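Local atomic coordinates of chitinase (Paenibacillus sp. FPU-7, PDB entry 5GZT), a protein that probably cleaves the beta-1,4 linkages between N-acetylglucosamine units of chitin and chitodextrins at random internal positions, as an endochitinase. Residues B[279-284]-B[620-625]; B[533-538]-B[560-565]; B[498-503]-B[606-611]. All coordinates share one frame; numbering follows the deposited sequence.

Contact 1 of 3, residues B[279-284]-B[620-625]; sequences IVSYIP and FMYWEY
Strands 279-284 and 620-623 run side by side as parallel neighbours, with Val280 gripped on both its backbone groups: its N gives a hydrogen bond to Phe620 O, and its O takes one from Tyr622 N. The pairing goes on with Tyr282 N to Tyr622 O. Beyond this the peptide between Trp623 and Glu624 is cis, and the turned chain skips a residue, so that Tyr625 N reaches Tyr282 O at 2.9 Å in an almost straight bond (N-H...O 179°). These are the first and last strands of a (beta/alpha)8 barrel of glycosyl hydrolase family 18, and their bonding closes it. Val280 and Met621 point to the inner face, and the rings of Tyr282 and Trp623 pack beside them. Tyr282 CD2 comes 3.6 Å from Trp623 CZ3, the two ring planes 56° apart, while Met621 SD makes a Met-aromatic contact 3.7 Å from Tyr282 CE1. A tyrosine suits this spot because its apolar ring fills the gap between these two and its hydroxyl reaches Asp407, in the DxxDxDxE signature of the family; Trp623 probably corresponds to the tryptophan that floors the substrate cleft in relatives. On the helix-covered face, Tyr622 has CG between its backbone N and carbonyl carbon (chi1 54°), which folds the ring across to the neighbouring strand. Val280 O then stands 4.1 Å over the centre of one ring face, CE2 lies 3.6 Å from Ile279 CG2, and CE1 meets Ser281 OG at 3.4 Å. Replacing this tyrosine by an alanine is likely to open a gap beside Ile279 and Ser281 and to leave the Phe533 ring without its stacking partner. Small Ser281 fits between Tyr622 and Tyr625, although its buried OG finds no hydrogen-bonding partner; Tyr625 OH is held by Asp297 N.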
loop_
_atom_site.group_PDB
_atom_site.type_symbol
_atom_site.label_atom_id
_atom_site.label_comp_id
_atom_site.label_asym_id
_atom_site.label_seq_id
_atom_site.Cartn_x
_atom_site.Cartn_y
_atom_site.Cartn_z
ATOM N N ILE B 279 0.048 -0.904 -1.669
ATOM C CA ILE B 279 -0.795 -0.936 -0.455
ATOM C C ILE B 279 -0.159 -0.037 0.543
ATOM O O ILE B 279 0.918 -0.320 1.006
ATOM C CB ILE B 279 -0.983 -2.329 0.096
ATOM C CG1 ILE B 279 -1.671 -3.232 -0.956
ATOM C CG2 ILE B 279 -1.850 -2.227 1.351
ATOM C CD1 ILE B 279 -1.630 -4.697 -0.585
ATOM N N VAL B 280 -0.759 1.125 0.750
ATOM C CA VAL B 280 -0.279 2.112 1.683
ATOM C C VAL B 280 -0.978 1.927 3.042
ATOM O O VAL B 280 -2.157 2.196 3.164
ATOM C CB VAL B 280 -0.535 3.522 1.184
ATOM C CG1 VAL B 280 -0.240 4.550 2.270
ATOM C CG2 VAL B 280 0.383 3.786 -0.016
ATOM N N SER B 281 -0.230 1.411 3.997
ATOM C CA SER B 281 -0.665 1.239 5.388
ATOM C C SER B 281 -0.261 2.413 6.284
ATOM O O SER B 281 0.913 2.604 6.536
ATOM C CB SER B 281 -0.128 -0.093 5.930
ATOM O OG SER B 281 -0.345 -0.231 7.349
ATOM N N TYR B 282 -1.216 3.226 6.715
ATOM C CA TYR B 282 -0.971 4.306 7.680
ATOM C C TYR B 282 -0.793 3.634 9.023
ATOM O O TYR B 282 -1.562 2.723 9.357
ATOM C CB TYR B 282 -2.120 5.311 7.801
ATOM C CG TYR B 282 -2.060 6.472 6.834
ATOM C CD1 TYR B 282 -2.606 6.373 5.559
ATOM C CD2 TYR B 282 -1.480 7.671 7.175
ATOM C CE1 TYR B 282 -2.585 7.453 4.674
ATOM C CE2 TYR B 282 -1.447 8.733 6.274
ATOM C CZ TYR B 282 -1.994 8.626 5.015
ATOM O OH TYR B 282 -2.010 9.683 4.116
ATOM N N ILE B 283 0.221 4.072 9.775
ATOM C CA ILE B 283 0.549 3.545 11.098
ATOM C C ILE B 283 0.645 4.722 12.033
ATOM O O ILE B 283 1.389 5.631 11.764
ATOM C CB ILE B 283 1.894 2.815 11.078
ATOM C CG1 ILE B 283 1.706 1.407 10.511
ATOM C CG2 ILE B 283 2.494 2.719 12.490
ATOM C CD1 ILE B 283 1.447 0.332 11.562
ATOM N N PRO B 284 -0.081 4.694 13.168
ATOM C CA PRO B 284 -0.169 5.845 14.009
ATOM C C PRO B 284 1.073 5.988 14.905
ATOM O O PRO B 284 1.573 5.004 15.450
ATOM C CB PRO B 284 -1.362 5.524 14.914
ATOM C CG PRO B 284 -1.376 4.067 14.993
ATOM C CD PRO B 284 -0.940 3.598 13.639
ATOM N N PHE B 620 -4.414 0.529 -3.027
ATOM C CA PHE B 620 -5.294 0.592 -1.897
ATOM C C PHE B 620 -4.577 1.249 -0.730
ATOM O O PHE B 620 -3.534 0.775 -0.268
ATOM C CB PHE B 620 -5.720 -0.847 -1.539
ATOM C CG PHE B 620 -7.066 -0.954 -0.781
ATOM C CD1 PHE B 620 -7.358 -0.155 0.350
ATOM C CD2 PHE B 620 -7.983 -1.939 -1.098
ATOM C CE1 PHE B 620 -8.568 -0.276 1.028
ATOM C CE2 PHE B 620 -9.175 -2.049 -0.404
ATOM C CZ PHE B 620 -9.449 -1.218 0.669
ATOM N N MET B 621 -5.125 2.349 -0.228
ATOM C CA MET B 621 -4.582 3.024 0.984
ATOM C C MET B 621 -5.592 2.813 2.141
ATOM O O MET B 621 -6.788 2.802 1.880
ATOM C CB MET B 621 -4.450 4.537 0.760
ATOM C CG MET B 621 -4.095 5.322 2.013
ATOM S SD MET B 621 -5.463 5.868 3.013
ATOM C CE MET B 621 -6.078 7.301 2.105
ATOM N N TYR B 622 -5.124 2.679 3.380
ATOM C CA TYR B 622 -6.045 2.607 4.514
ATOM C C TYR B 622 -5.553 3.237 5.807
ATOM O O TYR B 622 -4.359 3.217 6.078
ATOM C CB TYR B 622 -6.434 1.151 4.740
ATOM C CG TYR B 622 -5.307 0.126 4.910
ATOM C CD1 TYR B 622 -4.543 0.035 6.082
ATOM C CD2 TYR B 622 -5.047 -0.771 3.935
ATOM C CE1 TYR B 622 -3.504 -0.957 6.221
ATOM C CE2 TYR B 622 -4.112 -1.776 4.081
ATOM C CZ TYR B 622 -3.317 -1.861 5.233
ATOM O OH TYR B 622 -2.380 -2.923 5.265
ATOM N N TRP B 623 -6.507 3.831 6.536
ATOM C CA TRP B 623 -6.330 4.429 7.824
ATOM C C TRP B 623 -7.110 3.591 8.823
ATOM O O TRP B 623 -8.331 3.473 8.649
ATOM C CB TRP B 623 -6.985 5.807 7.849
ATOM C CG TRP B 623 -6.863 6.428 9.195
ATOM C CD1 TRP B 623 -7.752 6.361 10.232
ATOM C CD2 TRP B 623 -5.773 7.195 9.654
ATOM N NE1 TRP B 623 -7.270 7.031 11.306
ATOM C CE2 TRP B 623 -6.048 7.546 10.999
ATOM C CE3 TRP B 623 -4.595 7.623 9.082
ATOM C CZ2 TRP B 623 -5.161 8.282 11.775
ATOM C CZ3 TRP B 623 -3.689 8.377 9.879
ATOM C CH2 TRP B 623 -3.997 8.726 11.174
ATOM N N GLU B 624 -6.490 2.984 9.837
ATOM C CA GLU B 624 -5.058 2.812 9.974
ATOM C C GLU B 624 -4.808 1.400 10.535
ATOM O O GLU B 624 -5.707 0.769 11.117
ATOM C CB GLU B 624 -4.384 3.934 10.813
ATOM C CG GLU B 624 -5.053 4.390 12.125
ATOM C CD GLU B 624 -4.671 3.548 13.327
ATOM O OE1 GLU B 624 -5.005 3.974 14.405
ATOM O OE2 GLU B 624 -4.095 2.445 13.195
ATOM N N TYR B 625 -3.610 0.905 10.274
ATOM C CA TYR B 625 -3.277 -0.537 10.420
ATOM C C TYR B 625 -3.634 -1.098 11.783
ATOM O O TYR B 625 -4.080 -2.244 11.846
ATOM C CB TYR B 625 -1.820 -0.787 10.086
ATOM C CG TYR B 625 -1.366 -2.238 10.106
ATOM C CD1 TYR B 625 -1.435 -3.021 8.988
ATOM C CD2 TYR B 625 -0.847 -2.824 11.285
ATOM C CE1 TYR B 625 -1.105 -4.366 9.017
ATOM C CE2 TYR B 625 -0.411 -4.143 11.286
ATOM C CZ TYR B 625 -0.556 -4.907 10.170
ATOM O OH TYR B 625 -0.175 -6.243 10.137
#

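Contact 2 of 3, residues B[533-538]-B[560-565]; sequences FYSRVW and GTIVYS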
loop_
_atom_site.group_PDB
_atom_site.type_symbol
_atom_site.label_atom_id
_atom_site.label_comp_id
_atom_site.label_asym_id
_atom_site.label_seq_id
_atom_site.Cartn_x
_atom_site.Cartn_y
_atom_site.Cartn_z
ATOM N N PHE B 533 -10.403 1.373 8.683
ATOM C CA PHE B 533 -10.454 0.296 9.639
ATOM C C PHE B 533 -11.209 0.748 10.846
ATOM O O PHE B 533 -10.992 0.248 12.013
ATOM C CB PHE B 533 -9.063 -0.223 10.006
ATOM C CG PHE B 533 -8.313 -0.943 8.883
ATOM C CD1 PHE B 533 -8.751 -1.029 7.586
ATOM C CD2 PHE B 533 -7.092 -1.569 9.200
ATOM C CE1 PHE B 533 -8.045 -1.698 6.624
ATOM C CE2 PHE B 533 -6.364 -2.232 8.232
ATOM C CZ PHE B 533 -6.813 -2.249 6.934
ATOM N N TYR B 534 -12.178 1.642 10.589
ATOM C CA TYR B 534 -13.042 2.162 11.614
ATOM C C TYR B 534 -14.399 2.504 11.013
ATOM O O TYR B 534 -14.576 2.483 9.761
ATOM C CB TYR B 534 -12.370 3.361 12.323
ATOM C CG TYR B 534 -12.305 4.563 11.402
ATOM C CD1 TYR B 534 -11.296 4.701 10.485
ATOM C CD2 TYR B 534 -13.337 5.489 11.378
ATOM C CE1 TYR B 534 -11.308 5.765 9.540
ATOM C CE2 TYR B 534 -13.330 6.563 10.476
ATOM C CZ TYR B 534 -12.305 6.679 9.554
ATOM O OH TYR B 534 -12.347 7.709 8.654
ATOM N N SER B 535 -15.384 2.682 11.875
ATOM C CA SER B 535 -16.721 2.969 11.489
ATOM C C SER B 535 -17.109 4.425 11.825
ATOM O O SER B 535 -16.474 5.051 12.702
ATOM C CB SER B 535 -17.665 2.091 12.271
ATOM O OG SER B 535 -17.503 2.274 13.663
ATOM N N ARG B 536 -18.183 4.881 11.209
ATOM C CA ARG B 536 -18.899 6.115 11.595
ATOM C C ARG B 536 -20.216 5.664 12.144
ATOM O O ARG B 536 -20.843 4.732 11.565
ATOM C CB ARG B 536 -19.108 7.074 10.412
ATOM C CG ARG B 536 -17.823 7.740 10.010
ATOM C CD ARG B 536 -17.609 8.981 10.946
ATOM N NE ARG B 536 -16.259 9.511 10.823
ATOM C CZ ARG B 536 -15.722 10.344 11.698
ATOM N NH1 ARG B 536 -16.438 10.859 12.672
ATOM N NH2 ARG B 536 -14.486 10.670 11.564
ATOM N N VAL B 537 -20.632 6.307 13.252
ATOM C CA VAL B 537 -21.725 5.921 14.082
ATOM C C VAL B 537 -22.752 7.033 14.113
ATOM O O VAL B 537 -22.348 8.219 14.160
ATOM C CB VAL B 537 -21.215 5.657 15.527
ATOM C CG1 VAL B 537 -22.307 5.205 16.421
ATOM C CG2 VAL B 537 -20.161 4.554 15.550
ATOM N N TRP B 538 -24.043 6.670 14.085
ATOM C CA TRP B 538 -25.138 7.565 14.400
ATOM C C TRP B 538 -25.961 6.965 15.523
ATOM O O TRP B 538 -26.287 5.768 15.480
ATOM C CB TRP B 538 -26.093 7.738 13.244
ATOM C CG TRP B 538 -25.688 8.550 12.083
ATOM C CD1 TRP B 538 -26.285 9.750 11.662
ATOM C CD2 TRP B 538 -24.770 8.192 11.045
ATOM N NE1 TRP B 538 -25.744 10.136 10.478
ATOM C CE2 TRP B 538 -24.841 9.194 10.059
ATOM C CE3 TRP B 538 -23.961 7.066 10.806
ATOM C CZ2 TRP B 538 -24.080 9.142 8.873
ATOM C CZ3 TRP B 538 -23.174 7.022 9.666
ATOM C CH2 TRP B 538 -23.268 8.049 8.690
ATOM N N GLY B 560 -18.958 8.725 17.951
ATOM C CA GLY B 560 -18.511 9.170 16.599
ATOM C C GLY B 560 -17.996 8.062 15.676
ATOM O O GLY B 560 -18.522 7.894 14.520
ATOM N N THR B 561 -16.907 7.418 16.129
ATOM C CA THR B 561 -16.200 6.350 15.437
ATOM C C THR B 561 -15.978 5.201 16.414
ATOM O O THR B 561 -15.826 5.418 17.583
ATOM C CB THR B 561 -14.843 6.725 14.829
ATOM O OG1 THR B 561 -13.973 7.140 15.860
ATOM C CG2 THR B 561 -14.931 7.848 13.750
ATOM N N ILE B 562 -16.040 3.976 15.909
ATOM C CA ILE B 562 -15.646 2.778 16.653
ATOM C C ILE B 562 -14.689 1.984 15.779
ATOM O O ILE B 562 -15.003 1.679 14.651
ATOM C CB ILE B 562 -16.892 1.928 16.986
ATOM C CG1 ILE B 562 -17.859 2.693 17.833
ATOM C CG2 ILE B 562 -16.481 0.660 17.740
ATOM C CD1 ILE B 562 -19.234 2.065 18.011
ATOM N N VAL B 563 -13.506 1.629 16.271
ATOM C CA VAL B 563 -12.469 1.013 15.484
ATOM C C VAL B 563 -12.880 -0.442 15.174
ATOM O O VAL B 563 -13.714 -1.059 15.890
ATOM C CB VAL B 563 -11.093 1.110 16.158
ATOM C CG1 VAL B 563 -10.767 2.581 16.559
ATOM C CG2 VAL B 563 -11.012 0.200 17.394
ATOM N N TYR B 564 -12.446 -0.944 14.021
ATOM C CA TYR B 564 -12.893 -2.281 13.563
ATOM C C TYR B 564 -12.652 -3.396 14.618
ATOM O O TYR B 564 -13.457 -4.272 14.747
ATOM C CB TYR B 564 -12.139 -2.651 12.310
ATOM C CG TYR B 564 -12.600 -3.908 11.598
ATOM C CD1 TYR B 564 -13.882 -3.994 11.025
ATOM C CD2 TYR B 564 -11.792 -5.050 11.577
ATOM C CE1 TYR B 564 -14.297 -5.171 10.393
ATOM C CE2 TYR B 564 -12.186 -6.198 10.917
ATOM C CZ TYR B 564 -13.431 -6.278 10.304
ATOM O OH TYR B 564 -13.840 -7.414 9.635
ATOM N N SER B 565 -11.498 -3.423 15.275
ATOM C CA SER B 565 -11.234 -4.464 16.290
ATOM C C SER B 565 -12.303 -4.508 17.368
ATOM O O SER B 565 -12.707 -5.585 17.789
ATOM C CB SER B 565 -9.876 -4.254 16.939
ATOM O OG SER B 565 -9.755 -2.939 17.479
HETATM O O HOH W 1 -18.864 11.331 14.077
HETATM O O HOH W 2 -20.316 9.852 12.907
#
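Ser535 holds OG between its backbone N and carbonyl carbon (chi1 58°), which turns the hydroxyl across to the neighbouring strand, where it gives a 2.8 Å hydrogen bond to Ile562 O. The hydroxyl lies in the carbonyl plane, on a lone pair, with a C=O...OG angle of 121°. Ser535 N donates to the same oxygen from a tilted position, so Ile562 O is gripped twice by one residue; serine is short enough to do this within its own strand pair. A bend at chi2 (-84°) brings the Arg536 chain alongside Thr561, whose CG2 sits over the centre of one guanidinium face, 3.3 Å from CZ. The methyl packs on the flat group and leaves its rim to polar partners: NE forms a salt bridge with Asp485, which also accepts from Tyr534 OH, and a water lies in plane at the edge, 2.8 Å from NH1. Strand 534-538 and the short, weakly bonded strand 561-563 run antiparallel, 561-563 at the margin of a five-stranded sheet that follows the seventh barrel strand, consistent with the alpha/beta insertion domain of many family 18 chitinases. On the other side of the pair Val537 CG2 meets Ile562 CD1 at 3.6 Å, branched aliphatic chains filling the space that Ile597 and Leu567 border. Gly560 O accepts from Val537 N, 2.9 Å away and above the carbonyl plane, and a second water bridges this oxygen to Val537 O. The backbone of Gly560 is turned so that a CB would jam against the preceding carbonyl oxygen, which suits glycine. At the other end Val563 is the N-cap of helix 564-570, and the N-H of Tyr564, in the first turn, is satisfied by Phe533 O at 2.8 Å.

Contact 3 of 3, residues B[498-503]-B[606-611]; sequences TAVYSA and AYKAEY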
loop_
_atom_site.group_PDB
_atom_site.type_symbol
_atom_site.label_atom_id
_atom_site.label_comp_id
_atom_site.label_asym_id
_atom_site.label_seq_id
_atom_site.Cartn_x
_atom_site.Cartn_y
_atom_site.Cartn_z
ATOM N N THR B 498 -17.732 5.024 3.697
ATOM C CA THR B 498 -16.575 4.618 2.937
ATOM C C THR B 498 -16.983 3.601 1.847
ATOM O O THR B 498 -16.233 2.745 1.457
ATOM C CB THR B 498 -15.396 4.184 3.811
ATOM O OG1 THR B 498 -14.180 4.072 3.002
ATOM C CG2 THR B 498 -15.669 2.848 4.533
ATOM N N ALA B 499 -18.182 3.784 1.306
ATOM C CA ALA B 499 -18.668 2.822 0.300
ATOM C C ALA B 499 -17.970 2.881 -1.037
ATOM O O ALA B 499 -17.516 3.957 -1.443
ATOM C CB ALA B 499 -20.135 3.050 0.090
ATOM N N VAL B 500 -17.923 1.743 -1.719
ATOM C CA VAL B 500 -17.330 1.673 -3.028
ATOM C C VAL B 500 -18.211 2.437 -4.070
ATOM O O VAL B 500 -17.658 3.143 -4.889
ATOM C CB VAL B 500 -17.178 0.236 -3.540
ATOM C CG1 VAL B 500 -16.442 0.217 -4.823
ATOM C CG2 VAL B 500 -16.405 -0.627 -2.594
ATOM N N TYR B 501 -19.500 2.175 -4.118
ATOM C CA TYR B 501 -20.418 2.766 -5.081
ATOM C C TYR B 501 -21.478 3.635 -4.427
ATOM O O TYR B 501 -21.878 3.379 -3.258
ATOM C CB TYR B 501 -21.132 1.705 -5.985
ATOM C CG TYR B 501 -20.175 0.813 -6.739
ATOM C CD1 TYR B 501 -19.536 1.236 -7.916
ATOM C CD2 TYR B 501 -19.812 -0.431 -6.214
ATOM C CE1 TYR B 501 -18.620 0.420 -8.582
ATOM C CE2 TYR B 501 -18.877 -1.251 -6.851
ATOM C CZ TYR B 501 -18.265 -0.823 -7.993
ATOM O OH TYR B 501 -17.357 -1.652 -8.533
ATOM N N SER B 502 -21.987 4.613 -5.202
ATOM C CA SER B 502 -23.099 5.443 -4.755
ATOM C C SER B 502 -24.374 4.755 -5.165
ATOM O O SER B 502 -24.682 4.614 -6.348
ATOM C CB SER B 502 -23.079 6.838 -5.418
ATOM O OG SER B 502 -21.885 7.506 -5.216
ATOM N N ALA B 503 -25.161 4.383 -4.171
ATOM C CA ALA B 503 -26.377 3.674 -4.364
ATOM C C ALA B 503 -27.580 4.557 -4.538
ATOM O O ALA B 503 -28.572 4.126 -5.114
ATOM C CB ALA B 503 -26.616 2.779 -3.143
ATOM N N ALA B 606 -12.936 -6.411 -0.417
ATOM C CA ALA B 606 -12.778 -7.153 -1.680
ATOM C C ALA B 606 -13.408 -6.400 -2.858
ATOM O O ALA B 606 -12.790 -6.304 -3.859
ATOM C CB ALA B 606 -13.356 -8.540 -1.618
ATOM N N TYR B 607 -14.568 -5.782 -2.677
ATOM C CA TYR B 607 -15.157 -4.969 -3.731
ATOM C C TYR B 607 -14.326 -3.741 -4.098
ATOM O O TYR B 607 -14.212 -3.419 -5.291
ATOM C CB TYR B 607 -16.602 -4.587 -3.411
ATOM C CG TYR B 607 -17.549 -5.707 -3.751
ATOM C CD1 TYR B 607 -17.892 -5.955 -5.090
ATOM C CD2 TYR B 607 -17.958 -6.634 -2.791
ATOM C CE1 TYR B 607 -18.723 -6.982 -5.420
ATOM C CE2 TYR B 607 -18.756 -7.703 -3.130
ATOM C CZ TYR B 607 -19.186 -7.857 -4.415
ATOM O OH TYR B 607 -20.003 -8.923 -4.736
ATOM N N LYS B 608 -13.624 -3.209 -3.113
ATOM C CA LYS B 608 -12.809 -2.058 -3.259
ATOM C C LYS B 608 -11.520 -2.385 -3.994
ATOM O O LYS B 608 -11.155 -1.651 -4.932
ATOM C CB LYS B 608 -12.578 -1.477 -1.905
ATOM C CG LYS B 608 -12.274 -0.046 -1.755
ATOM C CD LYS B 608 -13.256 0.457 -0.670
ATOM C CE LYS B 608 -12.620 1.287 0.270
ATOM N NZ LYS B 608 -13.692 1.963 1.064
ATOM N N ALA B 609 -10.880 -3.480 -3.624
ATOM C CA ALA B 609 -9.775 -4.023 -4.357
ATOM C C ALA B 609 -10.168 -4.329 -5.831
ATOM O O ALA B 609 -9.371 -4.031 -6.771
ATOM C CB ALA B 609 -9.235 -5.299 -3.677
ATOM N N GLU B 610 -11.328 -4.929 -6.051
ATOM C CA GLU B 610 -11.775 -5.180 -7.383
ATOM C C GLU B 610 -12.059 -3.862 -8.159
ATOM O O GLU B 610 -11.767 -3.760 -9.351
ATOM C CB GLU B 610 -12.907 -6.202 -7.452
ATOM C CG GLU B 610 -12.608 -7.576 -6.845
ATOM C CD GLU B 610 -11.413 -8.352 -7.492
ATOM O OE1 GLU B 610 -11.107 -8.091 -8.674
ATOM O OE2 GLU B 610 -10.756 -9.223 -6.826
ATOM N N TYR B 611 -12.543 -2.828 -7.512
ATOM C CA TYR B 611 -12.711 -1.572 -8.197
ATOM C C TYR B 611 -11.361 -1.005 -8.679
ATOM O O TYR B 611 -11.258 -0.530 -9.776
ATOM C CB TYR B 611 -13.397 -0.587 -7.294
ATOM C CG TYR B 611 -13.721 0.727 -7.893
ATOM C CD1 TYR B 611 -12.798 1.761 -7.900
ATOM C CD2 TYR B 611 -14.940 0.949 -8.500
ATOM C CE1 TYR B 611 -13.120 2.990 -8.475
ATOM C CE2 TYR B 611 -15.280 2.170 -9.009
ATOM C CZ TYR B 611 -14.320 3.173 -9.064
ATOM O OH TYR B 611 -14.634 4.412 -9.588
HETATM O O HOH W 3 -16.139 -3.733 -7.159
#
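The rings of Tyr501 and Tyr611 meet obliquely, centroids 5.7 Å apart and planes at 70°. One face of the Tyr501 ring is taken by CG1 of its own neighbour Val500, offset toward the rim, while Tyr501 OH lies in the plane of the Tyr611 ring, at its edge, 3.6 Å from CD2. In the family 18 (beta/alpha)8 barrel this joins the loop leading from strand 478-481 into helix 510-519 to helix 602-614, the helix before the last barrel strand. Val500 wedges both methyls against the helix: CG1 sits 4.0 Å from Tyr611 CB, and CG2 reaches Lys608 CD and Tyr607 CB. A valine suits the place, since its two branches fit between successive turns. Lys608 has CG anti to the backbone N (chi1 -155°) and is bent further along, which carries NZ past Val500 to donate to Thr498 OG1 at 2.9 Å. The buried ammonium also forms a salt bridge with Glu600, which probably offsets its charge, and Thr498 OG1 is bonded in addition to Thr483 O. Lastly, one water bridges loop and helix, 2.8 Å from Tyr501 OH and donating to Tyr607 O at 2.7 Å.

How the contacts relate
All three contacts are buried, but contact 1 is the most central and joins two barrel strands, whereas contacts 2 and 3 lie farther from the chain centre with a larger share of partly exposed residues. Contact 1 relies on parallel bonding, its register broken by a cis peptide, and aromatic packing; contact 2 on antiparallel bonds, a hydroxyl and waters; contact 3, which lacks strand pairing, on a wedged valine and a lysine. Contacts 2 and 3 nest in the loop contact 1 closes. Contact 2 adjoins contact 1 where Trp623 O lies 3.0 Å from Phe533 N, probably a hydrogen bond. Contact 3 adjoins it through Phe620 CE2, 3.8 Å from Lys608 CB, whereas contacts 2 and 3 do not touch.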